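Local atomic coordinates of choline kinase (Streptococcus pneumoniae, PDB entry 4R78), a protein that probably phosphorylates choline, as a choline kinase with a protein kinase-like fold that binds adenine nucleotide in a pocket occupied here by AMP. Residues 115-120 / 200-205. Numbering follows the deposited sequence.
With AMP (adenosine monophosphate), chain C.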
ATOM      1  N   ILE A 115      17.385   6.115  -2.735  1.00 24.16           N
ATOM      2  CA  ILE A 115      17.553   4.767  -2.211  1.00 23.48           C
ATOM      3  C   ILE A 115      16.208   4.238  -1.725  1.00 22.73           C
ATOM      4  O   ILE A 115      15.596   4.806  -0.816  1.00 22.86           O
ATOM      5  CB  ILE A 115      18.607   4.702  -1.071  1.00 23.81           C
ATOM      6  CG1 ILE A 115      19.993   5.107  -1.584  1.00 24.43           C
ATOM      7  CG2 ILE A 115      18.667   3.303  -0.457  1.00 24.10           C
ATOM      8  CD1 ILE A 115      20.307   6.589  -1.434  1.00 26.20           C
ATOM      9  N   THR A 116      15.756   3.154  -2.347  1.00 21.71           N
ATOM     10  CA  THR A 116      14.524   2.486  -1.950  1.00 20.79           C
ATOM     11  C   THR A 116      14.840   1.535  -0.802  1.00 20.17           C
ATOM     12  O   THR A 116      15.768   0.727  -0.893  1.00 20.49           O
ATOM     13  CB  THR A 116      13.916   1.711  -3.134  1.00 20.77           C
ATOM     14  OG1 THR A 116      13.731   2.607  -4.237  1.00 21.47           O
ATOM     15  CG2 THR A 116      12.577   1.099  -2.760  1.00 20.72           C
ATOM     16  N   LEU A 117      14.084   1.644   0.286  1.00 19.44           N
ATOM     17  CA  LEU A 117      14.320   0.788   1.445  1.00 19.00           C
ATOM     18  C   LEU A 117      13.850  -0.640   1.191  1.00 18.93           C
ATOM     19  O   LEU A 117      13.007  -0.886   0.330  1.00 18.73           O
ATOM     20  CB  LEU A 117      13.656   1.351   2.711  1.00 18.78           C
ATOM     21  CG  LEU A 117      14.094   2.714   3.270  1.00 18.74           C
ATOM     22  CD1 LEU A 117      13.603   2.874   4.705  1.00 18.50           C
ATOM     23  CD2 LEU A 117      15.602   2.929   3.202  1.00 18.89           C
ATOM     24  N   ASP A 118      14.434  -1.577   1.929  1.00 19.18           N
ATOM     25  CA  ASP A 118      13.982  -2.967   1.949  1.00 19.72           C
ATOM     26  C   ASP A 118      13.907  -3.395   3.418  1.00 19.76           C
ATOM     27  O   ASP A 118      14.165  -2.580   4.297  1.00 19.27           O
ATOM     28  CB  ASP A 118      14.923  -3.860   1.126  1.00 20.00           C
ATOM     29  CG  ASP A 118      16.355  -3.824   1.623  1.00 21.48           C
ATOM     30  OD1 ASP A 118      16.629  -4.417   2.681  1.00 23.70           O
ATOM     31  OD2 ASP A 118      17.213  -3.225   0.941  1.00 23.88           O
ATOM     32  N   SER A 119      13.562  -4.653   3.692  1.00 20.36           N
ATOM     33  CA  SER A 119      13.415  -5.104   5.089  1.00 21.21           C
ATOM     34  C   SER A 119      14.650  -4.848   5.953  1.00 21.39           C
ATOM     35  O   SER A 119      14.536  -4.425   7.105  1.00 21.72           O
ATOM     36  CB  SER A 119      13.068  -6.587   5.161  1.00 21.47           C
ATOM     37  OG  SER A 119      14.211  -7.375   4.877  1.00 22.99           O
ATOM     38  N   THR A 120      15.831  -5.107   5.397  1.00 21.13           N
ATOM     39  CA  THR A 120      17.069  -4.956   6.152  1.00 21.24           C
ATOM     40  C   THR A 120      17.365  -3.495   6.464  1.00 20.64           C
ATOM     41  O   THR A 120      17.709  -3.159   7.597  1.00 20.89           O
ATOM     42  CB  THR A 120      18.271  -5.610   5.437  1.00 21.39           C
ATOM     43  OG1 THR A 120      18.676  -4.789   4.333  1.00 22.91           O
ATOM     44  CG2 THR A 120      17.894  -7.003   4.946  1.00 22.00           C
ATOM     45  N   GLU A 200       9.433  -1.073   0.504  1.00 15.33           N
ATOM     46  CA  GLU A 200       9.774  -0.338  -0.718  1.00 15.85           C
ATOM     47  C   GLU A 200       8.930   0.925  -0.925  1.00 15.72           C
ATOM     48  O   GLU A 200       9.157   1.681  -1.872  1.00 16.26           O
ATOM     49  CB  GLU A 200       9.750  -1.251  -1.957  1.00 16.03           C
ATOM     50  CG  GLU A 200       8.378  -1.787  -2.365  1.00 17.11           C
ATOM     51  CD  GLU A 200       8.028  -3.127  -1.720  1.00 18.35           C
ATOM     52  OE1 GLU A 200       7.142  -3.824  -2.261  1.00 20.01           O
ATOM     53  OE2 GLU A 200       8.620  -3.490  -0.677  1.00 18.80           O
ATOM     54  N   ASN A 201       7.965   1.157  -0.035  1.00 15.63           N
ATOM     55  CA  ASN A 201       7.237   2.427  -0.025  1.00 15.66           C
ATOM     56  C   ASN A 201       7.941   3.512   0.790  1.00 15.70           C
ATOM     57  O   ASN A 201       7.434   4.625   0.925  1.00 15.67           O
ATOM     58  CB  ASN A 201       5.781   2.234   0.416  1.00 15.52           C
ATOM     59  CG  ASN A 201       4.895   1.743  -0.717  1.00 15.87           C
ATOM     60  OD1 ASN A 201       5.288   1.778  -1.883  1.00 16.31           O
ATOM     61  ND2 ASN A 201       3.696   1.291  -0.382  1.00 15.30           N
ATOM     62  N   PHE A 202       9.116   3.181   1.320  1.00 15.72           N
ATOM     63  CA  PHE A 202       9.988   4.175   1.929  1.00 16.10           C
ATOM     64  C   PHE A 202      11.170   4.408   1.005  1.00 16.66           C
ATOM     65  O   PHE A 202      11.859   3.461   0.612  1.00 16.47           O
ATOM     66  CB  PHE A 202      10.474   3.709   3.303  1.00 15.94           C
ATOM     67  CG  PHE A 202       9.391   3.630   4.345  1.00 15.77           C
ATOM     68  CD1 PHE A 202       9.124   4.717   5.173  1.00 15.97           C
ATOM     69  CD2 PHE A 202       8.647   2.467   4.510  1.00 16.08           C
ATOM     70  CE1 PHE A 202       8.126   4.645   6.152  1.00 16.50           C
ATOM     71  CE2 PHE A 202       7.646   2.385   5.482  1.00 15.91           C
ATOM     72  CZ  PHE A 202       7.389   3.477   6.303  1.00 15.93           C
ATOM     73  N   ILE A 203      11.382   5.667   0.635  1.00 17.47           N
ATOM     74  CA  ILE A 203      12.503   6.021  -0.234  1.00 18.59           C
ATOM     75  C   ILE A 203      13.273   7.192   0.368  1.00 19.19           C
ATOM     76  O   ILE A 203      12.687   8.083   0.991  1.00 19.30           O
ATOM     77  CB  ILE A 203      12.072   6.309  -1.708  1.00 18.95           C
ATOM     78  CG1 ILE A 203      11.208   7.570  -1.800  1.00 19.16           C
ATOM     79  CG2 ILE A 203      11.360   5.096  -2.322  1.00 19.20           C
ATOM     80  CD1 ILE A 203      11.122   8.156  -3.201  1.00 21.42           C
ATOM     81  N   GLU A 204      14.587   7.163   0.198  1.00 20.16           N
ATOM     82  CA  GLU A 204      15.462   8.150   0.814  1.00 21.43           C
ATOM     83  C   GLU A 204      16.125   9.025  -0.244  1.00 21.87           C
ATOM     84  O   GLU A 204      16.683   8.520  -1.222  1.00 21.93           O
ATOM     85  CB  GLU A 204      16.513   7.449   1.682  1.00 21.58           C
ATOM     86  CG  GLU A 204      17.257   8.356   2.650  1.00 23.46           C
ATOM     87  CD  GLU A 204      18.116   7.570   3.624  1.00 25.90           C
ATOM     88  OE1 GLU A 204      17.564   7.016   4.600  1.00 27.70           O
ATOM     89  OE2 GLU A 204      19.344   7.505   3.412  1.00 27.66           O
ATOM     90  N   SER A 205      16.028  10.338  -0.046  1.00 22.83           N
ATOM     91  CA  SER A 205      16.740  11.329  -0.850  1.00 23.62           C
ATOM     92  C   SER A 205      18.244  11.179  -0.618  1.00 23.97           C
ATOM     93  O   SER A 205      18.658  10.778   0.473  1.00 24.07           O
ATOM     94  CB  SER A 205      16.292  12.736  -0.439  1.00 23.80           C
ATOM     95  OG  SER A 205      17.044  13.747  -1.098  1.00 24.70           O
TER
HETATM   96  P   AMP C 302       6.678   0.469  -5.187  0.20 35.70           P
HETATM   97  O1P AMP C 302       5.316  -0.147  -4.974  0.50 35.91           O
HETATM   98  O2P AMP C 302       7.706  -0.475  -5.763  0.30 35.77           O
HETATM   99  O3P AMP C 302       7.172   1.296  -4.025  0.30 35.60           O
HETATM  100  O5' AMP C 302       6.455   1.555  -6.354  0.20 35.33           O
HETATM  101  C5' AMP C 302       7.218   2.760  -6.372  0.50 34.73           C
HETATM  102  C4' AMP C 302       8.694   2.435  -6.562  0.50 34.28           C
HETATM  103  O4' AMP C 302       9.271   3.335  -7.515  0.50 34.22           O
HETATM  104  C3' AMP C 302       9.472   2.602  -5.266  0.50 33.98           C
HETATM  105  O3' AMP C 302       9.772   1.331  -4.679  1.00 33.21           O
HETATM  106  C2' AMP C 302      10.736   3.346  -5.653  0.50 33.91           C
HETATM  107  O2' AMP C 302      11.812   2.431  -5.860  1.00 33.89           O
HETATM  108  C1' AMP C 302      10.421   4.006  -6.983  0.50 34.03           C
HETATM  109  N9  AMP C 302      10.137   5.454  -6.788  1.00 34.04           N
HETATM  110  C8  AMP C 302       8.961   5.979  -6.391  1.00 33.64           C
HETATM  111  N7  AMP C 302       9.012   7.331  -6.311  1.00 33.67           N
HETATM  112  C5  AMP C 302      10.251   7.697  -6.672  1.00 34.14           C
HETATM  113  C6  AMP C 302      10.977   8.980  -6.811  1.00 33.95           C
HETATM  114  N6  AMP C 302      10.354  10.152  -6.538  1.00 34.47           N
HETATM  115  N1  AMP C 302      12.267   8.938  -7.218  1.00 34.10           N
HETATM  116  C2  AMP C 302      12.890   7.773  -7.490  1.00 34.34           C
HETATM  117  N3  AMP C 302      12.290   6.569  -7.384  1.00 34.26           N
HETATM  118  C4  AMP C 302      10.994   6.462  -6.987  1.00 33.93           C
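Ile115 and Glu204 form an antiparallel, hydrogen-bonded pair in the small sheet of this protein kinase-like fold, a worked example of backbone pairing that builds part of a nucleotide pocket. Both backbone groups of each residue are used: Ile115 N gives to Glu204 O at 2.9 Å, and Glu204 N returns a bond of 2.8 Å to Ile115 O, which also receives the CA-H of Ile203. Just past the strand, Leu117 N continues the pattern with a nearly straight bond (171°) to Phe202 O, while Leu117 CD1 packs against Phe202 CB. The non-hydrogen-bonded pair between, Thr116 with Ile203, places its side chains on the face where AMP lies. Thr116 holds OG1 anti to its carbonyl carbon (chi1 -55°), where the hydroxyl meets the ribose O2' at a short 2.5 Å; either partner could donate. The neighbouring ribose hydroxyl, O3', donates to Glu200 O at 2.9 Å, so a side chain holds one hydroxyl and a backbone carbonyl the other. Ile203 carries CD1 to the adenine, 3.6 Å from AMP C5. On the other face, Glu204 OE1 forms a salt bridge with Lys125. Asp118 caps the following helix: its OD1 accepts from Thr120 N on the anti side and from Thr120 OG1, 2.7 Å away, through its syn lone pair.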